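Local coordinates for protein putative aldo/keto reductase (Salmonella enterica subsp. enterica serovar Typhimurium, PDB 4R9O) that probably acts as an NADP-dependent oxidoreductase of the aldo/keto reductase family, built on a TIM-barrel fold, at residues H148-Q151 and H157-V160; F163-F168 and L199-Q204; L170-S173 and F177-A180; I245-Y250 and V272-E277. All blocks are in the same frame, centred on the assembly; numbering follows the deposited sequence.

Contact 1 of 4, residues H148-Q151 and H157-V160; sequences HLHQ and HFGV
Leu149 and His150, in the last turn of helix 139-151, pack against the ring of Phe158 on strand 155-161, an apolar helix-on-strand contact on the outer wall of the barrel. The evidence is the way the ring is met. Both partners lie at its edge, near its plane: His150 CB is 3.7 Å from Phe158 CE2, and Leu149 CB is 4.1 Å from Phe158 CZ. The backbone of the helix takes part too, since His150 N lies in the ring plane, 3.9 Å from Phe158 CZ. With CG set anti to its carbonyl carbon (chi1 -58°), Phe158 sends its ring from the strand to the helix end. The His150 imidazole lies aslant to the ring, its ND1 3.9 Å from Phe158 CE2; this nitrogen is buried by the contact and has no polar partner in the model. Phe146 stacks on Phe158, while Phe177 meets both the Phe158 and His150 rings, so the edge contact belongs to a larger aromatic cluster. No hydrogen bond joins the two segments. A helix packed through hydrophobic side chains on the strand it leads into is characteristic of the beta-alpha-beta unit of a TIM barrel, here strand 125-130, helix 139-151 and strand 155-161.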
loop_
_atom_site.group_PDB
_atom_site.type_symbol
_atom_site.label_atom_id
_atom_site.label_comp_id
_atom_site.label_asym_id
_atom_site.label_seq_id
_atom_site.Cartn_x
_atom_site.Cartn_y
_atom_site.Cartn_z
ATOM N N HIS C 148 -17.949 18.219 -33.899
ATOM C CA HIS C 148 -17.547 18.687 -35.207
ATOM C C HIS C 148 -17.224 17.515 -36.129
ATOM O O HIS C 148 -17.638 17.486 -37.279
ATOM C CB HIS C 148 -16.347 19.620 -35.104
ATOM C CG HIS C 148 -15.804 20.030 -36.437
ATOM N ND1 HIS C 148 -14.638 19.511 -36.956
ATOM C CD2 HIS C 148 -16.286 20.880 -37.369
ATOM C CE1 HIS C 148 -14.413 20.042 -38.144
ATOM N NE2 HIS C 148 -15.400 20.877 -38.419
ATOM N N LEU C 149 -16.472 16.555 -35.613
ATOM C CA LEU C 149 -16.049 15.393 -36.394
ATOM C C LEU C 149 -17.253 14.532 -36.803
ATOM O O LEU C 149 -17.286 13.947 -37.893
ATOM C CB LEU C 149 -15.045 14.558 -35.587
ATOM C CG LEU C 149 -13.562 14.943 -35.614
ATOM C CD1 LEU C 149 -13.352 16.423 -35.446
ATOM C CD2 LEU C 149 -12.786 14.203 -34.537
ATOM N N HIS C 150 -18.237 14.453 -35.914
ATOM C CA HIS C 150 -19.458 13.708 -36.196
ATOM C C HIS C 150 -20.328 14.436 -37.223
ATOM O O HIS C 150 -20.873 13.814 -38.140
ATOM C CB HIS C 150 -20.244 13.470 -34.903
ATOM C CG HIS C 150 -21.445 12.594 -35.077
ATOM N ND1 HIS C 150 -21.359 11.220 -35.153
ATOM C CD2 HIS C 150 -22.761 12.895 -35.193
ATOM C CE1 HIS C 150 -22.572 10.713 -35.302
ATOM N NE2 HIS C 150 -23.439 11.706 -35.326
ATOM N N GLN C 151 -20.439 15.754 -37.073
ATOM C CA GLN C 151 -21.229 16.583 -37.987
ATOM C C GLN C 151 -20.769 16.477 -39.444
ATOM O O GLN C 151 -21.578 16.593 -40.350
ATOM C CB GLN C 151 -21.191 18.058 -37.552
ATOM C CG GLN C 151 -20.098 18.879 -38.251
ATOM C CD GLN C 151 -20.481 20.314 -38.533
ATOM O OE1 GLN C 151 -21.385 20.585 -39.326
ATOM N NE2 GLN C 151 -19.775 21.250 -37.898
ATOM N N HIS C 157 -18.302 7.082 -34.719
ATOM C CA HIS C 157 -18.565 6.767 -33.310
ATOM C C HIS C 157 -17.366 7.164 -32.472
ATOM O O HIS C 157 -16.279 7.387 -33.000
ATOM C CB HIS C 157 -18.860 5.277 -33.123
ATOM C CG HIS C 157 -19.959 4.762 -34.007
ATOM N ND1 HIS C 157 -21.284 4.828 -33.653
ATOM C CD2 HIS C 157 -19.918 4.187 -35.234
ATOM C CE1 HIS C 157 -22.024 4.306 -34.621
ATOM N NE2 HIS C 157 -21.218 3.916 -35.592
ATOM N N PHE C 158 -17.561 7.219 -31.160
ATOM C CA PHE C 158 -16.546 7.737 -30.251
ATOM C C PHE C 158 -16.459 6.883 -28.993
ATOM O O PHE C 158 -17.450 6.307 -28.556
ATOM C CB PHE C 158 -16.848 9.198 -29.875
ATOM C CG PHE C 158 -16.925 10.123 -31.064
ATOM C CD1 PHE C 158 -15.794 10.739 -31.551
ATOM C CD2 PHE C 158 -18.142 10.378 -31.687
ATOM C CE1 PHE C 158 -15.854 11.588 -32.652
ATOM C CE2 PHE C 158 -18.217 11.225 -32.784
ATOM C CZ PHE C 158 -17.067 11.825 -33.275
ATOM N N GLY C 159 -15.264 6.818 -28.414
ATOM C CA GLY C 159 -15.065 6.073 -27.189
ATOM C C GLY C 159 -13.842 6.573 -26.465
ATOM O O GLY C 159 -13.266 7.594 -26.835
ATOM N N VAL C 160 -13.449 5.845 -25.430
ATOM C CA VAL C 160 -12.279 6.184 -24.638
ATOM C C VAL C 160 -11.452 4.942 -24.379
ATOM O O VAL C 160 -11.858 3.822 -24.730
ATOM C CB VAL C 160 -12.662 6.813 -23.279
ATOM C CG1 VAL C 160 -13.438 8.101 -23.487
ATOM C CG2 VAL C 160 -13.470 5.807 -22.443
#

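Contact 2 of 4, residues F163-F168 and L199-Q204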
loop_
_atom_site.group_PDB
_atom_site.type_symbol
_atom_site.label_atom_id
_atom_site.label_comp_id
_atom_site.label_asym_id
_atom_site.label_seq_id
_atom_site.Cartn_x
_atom_site.Cartn_y
_atom_site.Cartn_z
ATOM N N PHE C 163 -10.044 4.720 -19.066
ATOM C CA PHE C 163 -10.782 5.634 -18.188
ATOM C C PHE C 163 -11.311 4.939 -16.935
ATOM O O PHE C 163 -11.728 3.773 -16.978
ATOM C CB PHE C 163 -11.963 6.275 -18.950
ATOM C CG PHE C 163 -11.593 7.512 -19.746
ATOM C CD1 PHE C 163 -12.419 8.621 -19.748
ATOM C CD2 PHE C 163 -10.431 7.555 -20.502
ATOM C CE1 PHE C 163 -12.088 9.768 -20.479
ATOM C CE2 PHE C 163 -10.096 8.695 -21.229
ATOM C CZ PHE C 163 -10.931 9.799 -21.220
ATOM N N THR C 164 -11.292 5.657 -15.814
ATOM C CA THR C 164 -12.008 5.240 -14.619
ATOM C C THR C 164 -13.491 5.447 -14.899
ATOM O O THR C 164 -13.835 6.183 -15.824
ATOM C CB THR C 164 -11.588 6.066 -13.370
ATOM O OG1 THR C 164 -11.978 7.435 -13.556
ATOM C CG2 THR C 164 -10.077 5.998 -13.153
ATOM N N PRO C 165 -14.377 4.818 -14.103
ATOM C CA PRO C 165 -15.801 5.113 -14.302
ATOM C C PRO C 165 -16.181 6.589 -14.111
ATOM O O PRO C 165 -17.117 7.030 -14.770
ATOM C CB PRO C 165 -16.488 4.234 -13.246
ATOM C CG PRO C 165 -15.557 3.089 -13.054
ATOM C CD PRO C 165 -14.172 3.683 -13.180
ATOM N N ALA C 166 -15.519 7.325 -13.220
ATOM C CA ALA C 166 -15.844 8.743 -13.037
ATOM C C ALA C 166 -15.373 9.577 -14.245
ATOM O O ALA C 166 -16.050 10.513 -14.678
ATOM C CB ALA C 166 -15.229 9.281 -11.734
ATOM N N GLN C 167 -14.219 9.239 -14.800
ATOM C CA GLN C 167 -13.775 9.916 -16.027
ATOM C C GLN C 167 -14.715 9.622 -17.204
ATOM O O GLN C 167 -15.007 10.505 -18.025
ATOM C CB GLN C 167 -12.338 9.506 -16.367
ATOM C CG GLN C 167 -11.314 10.130 -15.398
ATOM C CD GLN C 167 -10.054 9.306 -15.289
ATOM O OE1 GLN C 167 -9.093 9.692 -14.617
ATOM N NE2 GLN C 167 -10.050 8.152 -15.950
ATOM N N PHE C 168 -15.182 8.374 -17.269
ATOM C CA PHE C 168 -16.113 7.947 -18.302
ATOM C C PHE C 168 -17.427 8.733 -18.179
ATOM O O PHE C 168 -17.947 9.258 -19.164
ATOM C CB PHE C 168 -16.354 6.434 -18.198
ATOM C CG PHE C 168 -17.197 5.868 -19.309
ATOM C CD1 PHE C 168 -16.606 5.280 -20.414
ATOM C CD2 PHE C 168 -18.577 5.922 -19.243
ATOM C CE1 PHE C 168 -17.381 4.753 -21.443
ATOM C CE2 PHE C 168 -19.358 5.408 -20.266
ATOM C CZ PHE C 168 -18.758 4.822 -21.369
ATOM N N LEU C 199 -15.328 -2.644 -15.059
ATOM C CA LEU C 199 -16.079 -3.618 -15.840
ATOM C C LEU C 199 -17.534 -3.725 -15.381
ATOM O O LEU C 199 -18.408 -4.097 -16.177
ATOM C CB LEU C 199 -15.399 -4.986 -15.774
ATOM C CG LEU C 199 -14.017 -5.041 -16.437
ATOM C CD1 LEU C 199 -13.353 -6.408 -16.270
ATOM C CD2 LEU C 199 -14.116 -4.663 -17.904
ATOM N N ASP C 200 -17.794 -3.412 -14.106
ATOM C CA ASP C 200 -19.165 -3.331 -13.612
ATOM C C ASP C 200 -19.944 -2.252 -14.352
ATOM O O ASP C 200 -21.078 -2.474 -14.777
ATOM C CB ASP C 200 -19.202 -3.034 -12.108
ATOM C CG ASP C 200 -18.492 -4.087 -11.280
ATOM O OD1 ASP C 200 -18.515 -5.273 -11.669
ATOM O OD2 ASP C 200 -17.899 -3.718 -10.240
ATOM N N GLN C 201 -19.339 -1.066 -14.475
ATOM C CA GLN C 201 -19.968 0.041 -15.177
ATOM C C GLN C 201 -20.265 -0.313 -16.638
ATOM O O GLN C 201 -21.328 0.016 -17.160
ATOM C CB GLN C 201 -19.082 1.296 -15.125
ATOM C CG GLN C 201 -19.636 2.445 -15.947
ATOM C CD GLN C 201 -18.663 3.587 -16.072
ATOM O OE1 GLN C 201 -17.565 3.415 -16.598
ATOM N NE2 GLN C 201 -19.034 4.751 -15.544
ATOM N N LEU C 202 -19.319 -0.970 -17.298
ATOM C CA LEU C 202 -19.488 -1.303 -18.713
ATOM C C LEU C 202 -20.613 -2.320 -18.897
ATOM O O LEU C 202 -21.466 -2.151 -19.767
ATOM C CB LEU C 202 -18.178 -1.831 -19.319
ATOM C CG LEU C 202 -17.064 -0.776 -19.348
ATOM C CD1 LEU C 202 -15.762 -1.374 -19.870
ATOM C CD2 LEU C 202 -17.483 0.438 -20.201
ATOM N N GLN C 203 -20.623 -3.366 -18.076
ATOM C CA GLN C 203 -21.728 -4.316 -18.111
ATOM C C GLN C 203 -23.059 -3.609 -17.843
ATOM O O GLN C 203 -24.050 -3.878 -18.507
ATOM C CB GLN C 203 -21.539 -5.454 -17.099
ATOM C CG GLN C 203 -22.677 -6.458 -17.173
ATOM C CD GLN C 203 -22.664 -7.532 -16.094
ATOM O OE1 GLN C 203 -21.630 -7.849 -15.499
ATOM N NE2 GLN C 203 -23.824 -8.113 -15.858
ATOM N N GLN C 204 -23.077 -2.683 -16.891
ATOM C CA GLN C 204 -24.324 -2.018 -16.526
ATOM C C GLN C 204 -24.869 -1.220 -17.707
ATOM O O GLN C 204 -26.061 -1.255 -17.997
ATOM C CB GLN C 204 -24.119 -1.091 -15.319
ATOM C CG GLN C 204 -25.384 -0.362 -14.893
ATOM C CD GLN C 204 -25.163 0.541 -13.692
ATOM O OE1 GLN C 204 -24.332 0.258 -12.834
ATOM N NE2 GLN C 204 -25.904 1.639 -13.634
#
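Gln201 reaches from helix 198-205 across the first turn of helix 165-173 and lays its amide over Pro165 and against Phe168. Its CG stands anti to the backbone N (chi1 175°) and the chain stays extended beyond, which carries the amide the full length of the side chain to the neighbouring helix. There the two ends of the amide do different work. NE2 donates to Pro165 O at 3.1 Å, with an N-H...O angle of 157°; the donor sits well off the C=O direction and is tilted from the carbonyl plane. Pro165 O also accepts from Thr169 OG1, so two side chains grip this oxygen. OE1 turns to carbon: it lies 3.4 Å from Pro165 CA and 3.6 Å from Phe168 CB. The Phe168 ring and the amide cross obliquely, their planes 51° apart, a geometry that is no stack. Farther along, Leu202 CD2 touches Phe168 CE1 at 4.5 Å, a loose apolar contact. Just ahead of Pro165, Thr164 is the N-cap, its OG1 accepting from Gln167 N at 3.1 Å. On the other helix, Arg174 of the second subunit bonds to Gln203 O and Gln204 O, so this region also borders an assembly interface. Helices 165-173 and 198-205 flank strand 182-185 in sequence and pack as neighbours in the outer helical layer of a TIM barrel.

Contact 3 of 4, residues L170-S173 and F177-A180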
loop_
_atom_site.group_PDB
_atom_site.type_symbol
_atom_site.label_atom_id
_atom_site.label_comp_id
_atom_site.label_asym_id
_atom_site.label_seq_id
_atom_site.Cartn_x
_atom_site.Cartn_y
_atom_site.Cartn_z
ATOM N N LEU C 170 -17.995 11.596 -16.653
ATOM C CA LEU C 170 -17.725 12.996 -16.949
ATOM C C LEU C 170 -17.842 13.277 -18.451
ATOM O O LEU C 170 -18.577 14.176 -18.868
ATOM C CB LEU C 170 -16.330 13.381 -16.448
ATOM C CG LEU C 170 -15.780 14.717 -16.979
ATOM C CD1 LEU C 170 -16.732 15.883 -16.625
ATOM C CD2 LEU C 170 -14.376 14.967 -16.439
ATOM N N LEU C 171 -17.118 12.507 -19.263
ATOM C CA LEU C 171 -17.118 12.773 -20.693
ATOM C C LEU C 171 -18.496 12.485 -21.252
ATOM O O LEU C 171 -19.017 13.270 -22.037
ATOM C CB LEU C 171 -16.049 11.951 -21.418
ATOM C CG LEU C 171 -15.878 12.223 -22.916
ATOM C CD1 LEU C 171 -15.743 13.715 -23.236
ATOM C CD2 LEU C 171 -14.666 11.471 -23.449
ATOM N N GLN C 172 -19.101 11.378 -20.820
ATOM C CA GLN C 172 -20.404 10.980 -21.347
ATOM C C GLN C 172 -21.464 12.054 -21.132
ATOM O O GLN C 172 -22.324 12.265 -21.997
ATOM C CB GLN C 172 -20.876 9.667 -20.710
ATOM C CG GLN C 172 -22.223 9.174 -21.243
ATOM C CD GLN C 172 -22.174 8.821 -22.738
ATOM O OE1 GLN C 172 -21.810 7.709 -23.110
ATOM N NE2 GLN C 172 -22.563 9.763 -23.590
ATOM N N SER C 173 -21.397 12.735 -19.983
ATOM C CA SER C 173 -22.390 13.761 -19.642
ATOM C C SER C 173 -22.483 14.853 -20.704
ATOM O O SER C 173 -23.536 15.459 -20.875
ATOM C CB SER C 173 -22.084 14.395 -18.275
ATOM O OG SER C 173 -20.853 15.100 -18.266
ATOM N N PHE C 177 -24.440 11.437 -27.942
ATOM C CA PHE C 177 -24.405 10.033 -28.342
ATOM C C PHE C 177 -23.612 9.187 -27.344
ATOM O O PHE C 177 -22.729 9.696 -26.647
ATOM C CB PHE C 177 -23.808 9.887 -29.745
ATOM C CG PHE C 177 -22.712 10.873 -30.044
ATOM C CD1 PHE C 177 -21.488 10.787 -29.397
ATOM C CD2 PHE C 177 -22.906 11.883 -30.970
ATOM C CE1 PHE C 177 -20.484 11.693 -29.663
ATOM C CE2 PHE C 177 -21.904 12.787 -31.247
ATOM C CZ PHE C 177 -20.691 12.696 -30.587
ATOM N N THR C 178 -23.924 7.895 -27.289
ATOM C CA THR C 178 -23.283 6.985 -26.346
ATOM C C THR C 178 -21.824 6.702 -26.682
ATOM O O THR C 178 -21.504 6.371 -27.825
ATOM C CB THR C 178 -24.016 5.641 -26.305
ATOM O OG1 THR C 178 -25.420 5.873 -26.162
ATOM C CG2 THR C 178 -23.496 4.771 -25.156
ATOM N N LEU C 179 -20.946 6.817 -25.684
ATOM C CA LEU C 179 -19.567 6.357 -25.840
ATOM C C LEU C 179 -19.598 4.857 -26.132
ATOM O O LEU C 179 -20.267 4.090 -25.437
ATOM C CB LEU C 179 -18.741 6.672 -24.589
ATOM C CG LEU C 179 -18.351 8.147 -24.404
ATOM C CD1 LEU C 179 -17.697 8.393 -23.031
ATOM C CD2 LEU C 179 -17.429 8.581 -25.526
ATOM N N ALA C 180 -18.901 4.424 -27.174
ATOM C CA ALA C 180 -19.151 3.077 -27.660
ATOM C C ALA C 180 -18.211 2.042 -27.055
ATOM O O ALA C 180 -18.412 0.840 -27.238
ATOM C CB ALA C 180 -19.068 3.052 -29.168
#
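The loop that carries the chain from helix 165-173 to barrel strand 182-185 is bound back to that helix by Gln172, whose amide reads the backbone on both sides of Thr178. Gln172 OE1 accepts from Leu179 N at 2.9 Å; the bond is nearly straight (171°), and the N-H lies in the plane of the side-chain carbonyl, on a lone pair. Gln172 NE2 in turn donates to Phe177 O at 3.1 Å. That oxygen lies in the plane of the glutamine amide, yet the donor stands 42° above the plane of the Phe177 carbonyl and so misses its lone pairs. A bend at chi2 (64°) turns the chain of Gln172 from the helix surface to the loop. The rest is van der Waals packing. Leu179 runs past Gln172 in the opposite direction, its CD1 4.0 Å from Gln172 N; the apolar pair is Leu171 CB with Leu179 CD1, 4.2 Å apart, while Thr178 CG2 lies 4.0 Å from Gln172 OE1. Beyond the contact, Ala180 bonds through its backbone to Phe158, and Leu171 packs on Val142 of helix 139-151. With a donor and an acceptor used at once, the amide plane of Gln172 is fixed in rotation, and its orientation is supported by both bonds: a turned-over amide would set oxygen against oxygen and N-H against N-H. Two backbone groups in an irregular loop are thereby satisfied by one side chain.

Contact 4 of 4, residues I245-Y250 and V272-E277; sequences IEQVVY and VRAALE
Apolar packing is clearest between Tyr250 of helix 245-254 and Ala275 of helix 269-276. Ala275 CB touches Tyr250 CE2 at 3.4 Å, a tight approach, and Tyr250 CD2 at 3.8 Å; CD2 is also 3.8 Å from Ala275 CA. The methyl comes to the CD2-CE2 side of the ring at a slant. Tyr250 has CG anti to its carbonyl carbon (chi1 -74°), and its side chain sets out toward the other helix. The alanine's small side chain goes with a short backbone distance, 5.6 Å between Gln247 CA and Ala275 CA. The same ring packs on Pro262 and Ile264, and Ile264 also touches Ala275 and Leu276. Strand 261-264 thus lies beneath both helices, one leading into it and the other following it, as in the alternating strands and helices of a TIM barrel. Tyr250 also comes within about 4 Å, side chain to side chain, of Cys214, a residue likely to line the NADP site.

Polar groups gather at the outer side of the interface. The aliphatic part of Gln247 lies against the backbone of Ala274. Farther out, its extended chain meets the Glu277 side chain with amide and carboxylate planes 63° apart and Glu277 CB 3.9 Å from Gln247 CD. Glu246, on the preceding position, makes a salt bridge to Arg271.

Backbone bonding is irregular in the second helix. Val272 O accepts from Ala275 N at 2.9 Å and from Leu276 N at 3.2 Å, an i+3 and an i+4 bond to the same oxygen.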
loop_
_atom_site.group_PDB
_atom_site.type_symbol
_atom_site.label_atom_id
_atom_site.label_comp_id
_atom_site.label_asym_id
_atom_site.label_seq_id
_atom_site.Cartn_x
_atom_site.Cartn_y
_atom_site.Cartn_z
ATOM N N ILE C 245 -1.993 -22.532 -25.306
ATOM C CA ILE C 245 -2.441 -21.834 -24.108
ATOM C C ILE C 245 -3.038 -20.467 -24.434
ATOM O O ILE C 245 -3.832 -19.949 -23.656
ATOM C CB ILE C 245 -1.304 -21.666 -23.079
ATOM C CG1 ILE C 245 -0.193 -20.778 -23.630
ATOM C CG2 ILE C 245 -0.753 -23.025 -22.670
ATOM C CD1 ILE C 245 0.894 -20.478 -22.626
ATOM N N GLU C 246 -2.670 -19.886 -25.576
ATOM C CA GLU C 246 -3.258 -18.610 -25.995
ATOM C C GLU C 246 -4.764 -18.741 -26.088
ATOM O O GLU C 246 -5.501 -17.836 -25.714
ATOM C CB GLU C 246 -2.713 -18.145 -27.353
ATOM C CG GLU C 246 -1.228 -17.856 -27.394
ATOM C CD GLU C 246 -0.423 -19.043 -27.895
ATOM O OE1 GLU C 246 -0.627 -20.165 -27.380
ATOM O OE2 GLU C 246 0.410 -18.852 -28.807
ATOM N N GLN C 247 -5.215 -19.880 -26.610
ATOM C CA GLN C 247 -6.642 -20.163 -26.699
ATOM C C GLN C 247 -7.313 -20.145 -25.345
ATOM O O GLN C 247 -8.428 -19.653 -25.204
ATOM C CB GLN C 247 -6.875 -21.517 -27.350
ATOM C CG GLN C 247 -6.738 -21.463 -28.817
ATOM C CD GLN C 247 -6.639 -22.828 -29.434
ATOM O OE1 GLN C 247 -5.944 -23.016 -30.429
ATOM N NE2 GLN C 247 -7.336 -23.798 -28.844
ATOM N N VAL C 248 -6.636 -20.717 -24.359
ATOM C CA VAL C 248 -7.180 -20.790 -23.009
ATOM C C VAL C 248 -7.300 -19.382 -22.421
ATOM O O VAL C 248 -8.342 -19.019 -21.893
ATOM C CB VAL C 248 -6.312 -21.686 -22.101
ATOM C CG1 VAL C 248 -6.889 -21.745 -20.681
ATOM C CG2 VAL C 248 -6.206 -23.090 -22.701
ATOM N N VAL C 249 -6.244 -18.584 -22.542
ATOM C CA VAL C 249 -6.266 -17.208 -22.039
ATOM C C VAL C 249 -7.363 -16.375 -22.715
ATOM O O VAL C 249 -8.104 -15.668 -22.043
ATOM C CB VAL C 249 -4.910 -16.510 -22.242
ATOM C CG1 VAL C 249 -5.000 -15.030 -21.862
ATOM C CG2 VAL C 249 -3.824 -17.222 -21.442
ATOM N N TYR C 250 -7.470 -16.450 -24.040
ATOM C CA TYR C 250 -8.529 -15.712 -24.741
ATOM C C TYR C 250 -9.924 -16.161 -24.273
ATOM O O TYR C 250 -10.828 -15.338 -24.096
ATOM C CB TYR C 250 -8.395 -15.879 -26.263
ATOM C CG TYR C 250 -7.248 -15.083 -26.872
ATOM C CD1 TYR C 250 -7.050 -13.745 -26.546
ATOM C CD2 TYR C 250 -6.363 -15.675 -27.764
ATOM C CE1 TYR C 250 -5.994 -13.016 -27.103
ATOM C CE2 TYR C 250 -5.308 -14.965 -28.318
ATOM C CZ TYR C 250 -5.127 -13.638 -27.988
ATOM O OH TYR C 250 -4.077 -12.945 -28.550
ATOM N N VAL C 272 -3.075 -15.604 -35.208
ATOM C CA VAL C 272 -4.427 -15.059 -35.290
ATOM C C VAL C 272 -5.463 -16.179 -35.379
ATOM O O VAL C 272 -6.469 -16.160 -34.677
ATOM C CB VAL C 272 -4.605 -14.135 -36.514
ATOM C CG1 VAL C 272 -6.079 -13.762 -36.700
ATOM C CG2 VAL C 272 -3.728 -12.902 -36.394
ATOM N N ARG C 273 -5.212 -17.147 -36.259
ATOM C CA ARG C 273 -6.103 -18.291 -36.432
ATOM C C ARG C 273 -6.250 -19.052 -35.123
ATOM O O ARG C 273 -7.352 -19.451 -34.741
ATOM C CB ARG C 273 -5.574 -19.217 -37.530
ATOM C CG ARG C 273 -6.475 -20.392 -37.860
ATOM C CD ARG C 273 -5.931 -21.191 -39.038
ATOM N NE ARG C 273 -5.751 -20.364 -40.229
ATOM C CZ ARG C 273 -4.597 -20.207 -40.873
ATOM N NH1 ARG C 273 -3.504 -20.827 -40.451
ATOM N NH2 ARG C 273 -4.539 -19.430 -41.946
ATOM N N ALA C 274 -5.133 -19.223 -34.423
ATOM C CA ALA C 274 -5.129 -19.928 -33.147
ATOM C C ALA C 274 -5.824 -19.121 -32.060
ATOM O O ALA C 274 -6.163 -19.651 -31.015
ATOM C CB ALA C 274 -3.703 -20.259 -32.725
ATOM N N ALA C 275 -6.023 -17.834 -32.296
ATOM C CA ALA C 275 -6.742 -17.013 -31.338
ATOM C C ALA C 275 -8.243 -17.226 -31.492
ATOM O O ALA C 275 -8.970 -17.353 -30.513
ATOM C CB ALA C 275 -6.388 -15.544 -31.521
ATOM N N LEU C 276 -8.695 -17.279 -32.738
ATOM C CA LEU C 276 -10.119 -17.317 -33.041
ATOM C C LEU C 276 -10.783 -18.608 -32.585
ATOM O O LEU C 276 -11.995 -18.651 -32.394
ATOM C CB LEU C 276 -10.333 -17.118 -34.540
ATOM C CG LEU C 276 -9.580 -15.907 -35.096
ATOM C CD1 LEU C 276 -9.841 -15.724 -36.582
ATOM C CD2 LEU C 276 -9.930 -14.638 -34.310
ATOM N N GLU C 277 -9.985 -19.655 -32.403
ATOM C CA GLU C 277 -10.498 -20.941 -31.949
ATOM C C GLU C 277 -11.000 -20.895 -30.498
ATOM O O GLU C 277 -11.675 -21.820 -30.043
ATOM C CB GLU C 277 -9.421 -22.019 -32.102
ATOM C CG GLU C 277 -9.031 -22.288 -33.554
ATOM C CD GLU C 277 -7.994 -23.387 -33.702
ATOM O OE1 GLU C 277 -7.636 -23.714 -34.855
ATOM O OE2 GLU C 277 -7.533 -23.922 -32.671
#

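How the contacts relate
Contacts 1, 2 and 3 form one continuous region of the barrel, while contact 4 stands apart. Centres of contacts 1 and 3 are about 10 Å apart, those of 2 and 3 about 11 Å; contact 4 lies about 32 Å from both 1 and 3, across the chain's centre. Contacts 2 and 3 share helix 165-173, which follows strand 155-161 of contact 1. Along the chain contact 1 closes first, contact 3 is nested in the loop closed by contact 2, and contact 4 comes last. Contacts 2 and 3 both touch the third subunit, so the segments packed around helix 165-173 also form part of a subunit interface, whereas no other chain touches contacts 1 and 4.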